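PDB 3G40: Na-K-Cl cotransporter from Methanosarcina acetivorans, which probably carries chloride together with monoatomic cations across the membrane, the present chain being its cytoplasmic C-terminal domain. Local coordinates for residues A[158-163]-A[179-184]; A[259-264]-A[272-277]. All coordinates share one frame; numbering follows the deposited sequence.

Contact 1: residues A[158-163]-A[179-184]; sequences INLWIE and DLALLI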
# COMPACT_ATOMS: atom_id res chain seq x y z
N ILE A 158 5.07 -14.89 2.04
CA ILE A 158 5.71 -14.87 0.73
C ILE A 158 5.78 -16.30 0.21
O ILE A 158 6.22 -17.19 0.94
CB ILE A 158 7.15 -14.29 0.81
CG1 ILE A 158 7.14 -12.87 1.39
CG2 ILE A 158 7.80 -14.28 -0.57
CD1 ILE A 158 8.51 -12.36 1.83
N ASN A 159 5.36 -16.53 -1.03
CA ASN A 159 5.59 -17.81 -1.70
C ASN A 159 6.63 -17.62 -2.80
O ASN A 159 6.50 -16.72 -3.63
CB ASN A 159 4.31 -18.34 -2.37
CG ASN A 159 3.29 -18.86 -1.37
OD1 ASN A 159 3.60 -19.11 -0.21
ND2 ASN A 159 2.06 -19.02 -1.84
N LEU A 160 7.66 -18.46 -2.81
CA LEU A 160 8.59 -18.49 -3.94
C LEU A 160 8.23 -19.73 -4.77
O LEU A 160 8.35 -20.86 -4.28
CB LEU A 160 10.03 -18.62 -3.43
CG LEU A 160 11.27 -18.10 -4.14
CD1 LEU A 160 12.30 -19.19 -4.02
CD2 LEU A 160 11.08 -17.60 -5.62
N TRP A 161 7.80 -19.51 -6.00
CA TRP A 161 7.43 -20.59 -6.91
C TRP A 161 8.63 -21.05 -7.70
O TRP A 161 9.23 -20.29 -8.46
CB TRP A 161 6.32 -20.14 -7.85
CG TRP A 161 5.03 -19.94 -7.15
CD1 TRP A 161 4.61 -18.81 -6.51
CD2 TRP A 161 4.01 -20.92 -6.96
NE1 TRP A 161 3.37 -19.02 -5.96
CE2 TRP A 161 2.98 -20.31 -6.22
CE3 TRP A 161 3.85 -22.26 -7.36
CZ2 TRP A 161 1.81 -20.99 -5.86
CZ3 TRP A 161 2.69 -22.93 -7.01
CH2 TRP A 161 1.68 -22.29 -6.27
N ILE A 162 8.98 -22.32 -7.53
CA ILE A 162 10.14 -22.89 -8.18
C ILE A 162 9.69 -23.82 -9.30
O ILE A 162 8.93 -24.75 -9.07
CB ILE A 162 10.99 -23.64 -7.15
CG1 ILE A 162 11.54 -22.61 -6.15
CG2 ILE A 162 12.09 -24.42 -7.82
CD1 ILE A 162 12.27 -23.21 -4.98
N GLU A 163 10.14 -23.52 -10.51
CA GLU A 163 9.69 -24.23 -11.70
C GLU A 163 10.08 -25.70 -11.67
O GLU A 163 11.14 -26.06 -11.16
CB GLU A 163 10.26 -23.58 -12.97
CG GLU A 163 9.75 -22.16 -13.23
CD GLU A 163 8.24 -22.10 -13.38
OE1 GLU A 163 7.64 -23.10 -13.85
OE2 GLU A 163 7.65 -21.06 -13.02
N ASP A 179 17.84 -17.46 -9.68
CA ASP A 179 18.71 -16.85 -8.68
C ASP A 179 18.14 -15.54 -8.12
O ASP A 179 18.13 -15.33 -6.90
CB ASP A 179 20.10 -16.60 -9.25
CG ASP A 179 20.84 -17.88 -9.54
OD1 ASP A 179 21.68 -18.28 -8.72
OD2 ASP A 179 20.57 -18.48 -10.60
N LEU A 180 17.66 -14.67 -9.02
CA LEU A 180 17.10 -13.38 -8.61
C LEU A 180 15.83 -13.62 -7.80
O LEU A 180 15.61 -12.97 -6.77
CB LEU A 180 16.79 -12.52 -9.85
CG LEU A 180 16.98 -11.01 -9.85
CD1 LEU A 180 16.01 -10.34 -10.83
CD2 LEU A 180 16.87 -10.39 -8.46
N ALA A 181 15.00 -14.56 -8.24
CA ALA A 181 13.78 -14.92 -7.51
C ALA A 181 14.09 -15.29 -6.05
O ALA A 181 13.46 -14.78 -5.12
CB ALA A 181 13.03 -16.06 -8.21
N LEU A 182 15.08 -16.17 -5.87
CA LEU A 182 15.49 -16.60 -4.53
C LEU A 182 16.03 -15.45 -3.68
O LEU A 182 15.71 -15.33 -2.50
CB LEU A 182 16.53 -17.72 -4.63
CG LEU A 182 17.07 -18.32 -3.33
CD1 LEU A 182 15.92 -18.84 -2.45
CD2 LEU A 182 18.06 -19.43 -3.67
N LEU A 183 16.88 -14.61 -4.28
CA LEU A 183 17.46 -13.48 -3.55
C LEU A 183 16.40 -12.49 -3.10
O LEU A 183 16.46 -11.98 -1.98
CB LEU A 183 18.52 -12.78 -4.41
CG LEU A 183 19.81 -13.59 -4.59
CD1 LEU A 183 20.56 -13.13 -5.83
CD2 LEU A 183 20.68 -13.51 -3.34
N ILE A 184 15.43 -12.22 -3.97
CA ILE A 184 14.33 -11.35 -3.62
C ILE A 184 13.46 -11.96 -2.52
O ILE A 184 13.02 -11.26 -1.60
CB ILE A 184 13.47 -11.02 -4.86
CG1 ILE A 184 14.25 -10.11 -5.83
CG2 ILE A 184 12.18 -10.35 -4.44
CD1 ILE A 184 14.44 -8.69 -5.34

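Contact 2: residues A[259-264]-A[272-277]; sequences DLARHL and CIFALD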
# COMPACT_ATOMS: atom_id res chain seq x y z
N ASP A 259 0.32 -11.89 -20.39
CA ASP A 259 -1.07 -12.18 -20.05
C ASP A 259 -1.14 -13.31 -19.02
O ASP A 259 -2.02 -13.34 -18.16
CB ASP A 259 -1.88 -12.55 -21.29
CG ASP A 259 -2.31 -11.33 -22.08
OD1 ASP A 259 -2.32 -10.21 -21.52
OD2 ASP A 259 -2.63 -11.48 -23.28
N LEU A 260 -0.20 -14.24 -19.13
CA LEU A 260 -0.09 -15.31 -18.16
C LEU A 260 0.27 -14.71 -16.80
O LEU A 260 -0.28 -15.10 -15.77
CB LEU A 260 0.99 -16.30 -18.61
CG LEU A 260 0.76 -17.77 -18.26
CD1 LEU A 260 1.68 -18.65 -19.10
CD2 LEU A 260 0.98 -18.00 -16.78
N ALA A 261 1.18 -13.73 -16.80
CA ALA A 261 1.56 -13.05 -15.57
C ALA A 261 0.35 -12.37 -14.94
O ALA A 261 0.13 -12.49 -13.74
CB ALA A 261 2.68 -12.03 -15.84
N ARG A 262 -0.43 -11.68 -15.76
CA ARG A 262 -1.61 -10.97 -15.26
C ARG A 262 -2.61 -11.96 -14.69
O ARG A 262 -3.20 -11.72 -13.64
CB ARG A 262 -2.27 -10.15 -16.37
CG ARG A 262 -1.51 -8.90 -16.77
CD ARG A 262 -2.31 -8.08 -17.77
NE ARG A 262 -1.58 -6.90 -18.21
CZ ARG A 262 -0.79 -6.86 -19.28
NH1 ARG A 262 -0.63 -7.95 -20.02
NH2 ARG A 262 -0.16 -5.74 -19.60
N HIS A 263 -2.79 -13.08 -15.39
CA HIS A 263 -3.72 -14.10 -14.96
C HIS A 263 -3.35 -14.70 -13.61
O HIS A 263 -4.22 -15.00 -12.79
CB HIS A 263 -3.82 -15.22 -16.01
CG HIS A 263 -4.68 -16.37 -15.59
ND1 HIS A 263 -6.05 -16.27 -15.47
CD2 HIS A 263 -4.36 -17.64 -15.25
CE1 HIS A 263 -6.54 -17.43 -15.08
NE2 HIS A 263 -5.54 -18.28 -14.94
N LEU A 264 -2.06 -14.88 -13.37
CA LEU A 264 -1.62 -15.44 -12.10
C LEU A 264 -1.98 -14.49 -10.96
O LEU A 264 -2.44 -14.93 -9.89
CB LEU A 264 -0.11 -15.74 -12.12
CG LEU A 264 0.29 -17.04 -12.83
CD1 LEU A 264 1.79 -17.12 -13.10
CD2 LEU A 264 -0.18 -18.28 -12.05
N CYS A 272 1.97 -10.24 -7.37
CA CYS A 272 2.96 -11.15 -7.93
C CYS A 272 4.15 -10.36 -8.44
O CYS A 272 4.00 -9.26 -8.96
CB CYS A 272 2.33 -11.93 -9.09
SG CYS A 272 1.03 -13.09 -8.58
N ILE A 273 5.34 -10.93 -8.29
CA ILE A 273 6.52 -10.34 -8.90
C ILE A 273 7.25 -11.44 -9.67
O ILE A 273 7.28 -12.60 -9.24
CB ILE A 273 7.42 -9.61 -7.86
CG1 ILE A 273 8.48 -8.73 -8.55
CG2 ILE A 273 8.04 -10.60 -6.88
CD1 ILE A 273 9.12 -7.70 -7.62
N PHE A 274 7.76 -11.09 -10.85
CA PHE A 274 8.37 -12.05 -11.76
C PHE A 274 9.82 -11.65 -12.01
O PHE A 274 10.11 -10.52 -12.40
CB PHE A 274 7.59 -12.10 -13.08
CG PHE A 274 6.14 -12.41 -12.89
CD1 PHE A 274 5.25 -11.40 -12.54
CD2 PHE A 274 5.66 -13.71 -13.03
CE1 PHE A 274 3.90 -11.69 -12.34
CE2 PHE A 274 4.32 -14.00 -12.83
CZ PHE A 274 3.44 -13.00 -12.49
N ALA A 275 10.72 -12.59 -11.75
CA ALA A 275 12.14 -12.30 -11.76
C ALA A 275 12.92 -13.06 -12.84
O ALA A 275 12.93 -14.30 -12.85
CB ALA A 275 12.73 -12.56 -10.39
N LEU A 276 13.56 -12.31 -13.74
CA LEU A 276 14.41 -12.90 -14.77
C LEU A 276 15.86 -12.63 -14.42
O LEU A 276 16.24 -11.48 -14.17
CB LEU A 276 14.08 -12.29 -16.14
CG LEU A 276 15.01 -12.59 -17.32
CD1 LEU A 276 15.02 -14.07 -17.69
CD2 LEU A 276 14.59 -11.75 -18.52
N ASP A 277 16.67 -13.69 -14.38
CA ASP A 277 18.09 -13.58 -14.06
C ASP A 277 18.88 -12.88 -15.16
O ASP A 277 18.51 -12.93 -16.33
CB ASP A 277 18.69 -14.97 -13.89
CG ASP A 277 18.27 -15.64 -12.61
OD1 ASP A 277 17.52 -15.04 -11.82
OD2 ASP A 277 18.72 -16.78 -12.40

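Contact 1: residues A[158-163]-A[179-184]
Leu160 packs against Ala181 and Leu182 in a small, buried strand-to-helix contact, held by apolar side chains, within a beta-alpha-beta crossover of this alpha/beta domain. The topology supports the assignment: strand 157-161 leads through a long connection into helix 179-192, which in turn leads to strand 195-201, and the two strands are parallel neighbours in the mixed sheet. Leu160 and Leu182 have the nearest CA atoms of the two segments, 7.2 Å apart, and no hydrogen bond joins the two segments.

One residue supplies the whole strand side. The CB of Leu160 points toward the helix, and with CG nearly anti to the backbone N (chi1 -152°) the fork of the side chain reaches the helix backbone. Its two methyls divide the work: CD2 meets Ala181 CB at 3.6 Å and lies 3.7 Å from Ala181 O, whereas CD1 comes within 4.1 Å of Leu182 CA. Ala181 offers a single methyl, and the short side chain is consistent with the close approach of Leu160 to the helix backbone.

Ile249 of strand 247-251 touches both Leu160 and Ala181, and Leu218 of helix 205-222 touches Leu182. On the other face of the sheet, the CB of Trp161 points away from helix 179-192, and its ring stacks on Phe250. The leucines cross at a slant, Leu160 CD1 lying 4.0 Å from Leu182 CD1.

Contact 2: residues A[259-264]-A[272-277]
The Phe274 ring is met from two directions by helix 259-264: Ala261 comes over one face and Leu264 comes to the edge. Ala261 CB lies 3.9 Å from the Phe274 ring centroid and 23° off the ring normal, which meets the geometry of a CH-pi contact. The methyl is displaced toward the rim, and its nearest ring atom is Phe274 CZ at 3.6 Å. Leu264 CD1 instead lies near the ring plane, 4.0 Å from Phe274 CE2, and the two side chains are set at a slant to each other. With CG beside the backbone N and anti to the carbonyl carbon (chi1 -55°), Phe274 brings its far rim against the helix backbone, where CZ is also 3.6 Å from Ala261 O.

Two residues earlier on the same face of the strand, Cys272 SG sits 4.1 Å from Leu264 C, a looser contact with the helix backbone. Replacing the Phe274 ring by the single methyl of an alanine is likely to open a gap between helix and strand, with the Ala261 methyl losing its ring face and Leu264 CD1 its edge partner.

On the helix itself, Arg262 NH1 and Asp259 OD1 form a salt bridge whose hydrogen bond is weak; each residue has a second charged partner, Asp124 and Arg121 respectively. Phe250 meets the Phe274 ring, with planes nearly parallel, and also touches Leu264. The axis of helix segment 259-264 approaches that of strand segment 272-276 to 9.1 Å at closest, at 145°, roughly antiparallel, as expected for the beta-alpha-beta unit of strand 247-251, helix 258-268 and strand 271-276.

Contact 1 and contact 2 lie in series along the chain, their centres about 12 Å apart, and both pack a helix onto the same mixed sheet, but on opposite faces. The evidence is in consecutive residues of strand 271-276: Phe274 faces helix 258-268, whereas Ala275 CB lies 3.7 Å from Ala181 N on helix 179-192. A direct polar joint follows where that strand ends. The two carboxylate oxygens of Asp277 probably accept hydrogen bonds from the start of helix 179-192, OD1 from Leu180 N at 2.8 Å and OD2 from Asp179 N at 2.9 Å. Strand 271-276 thus serves both layers, and no other protein chain of the assembly touches either contact.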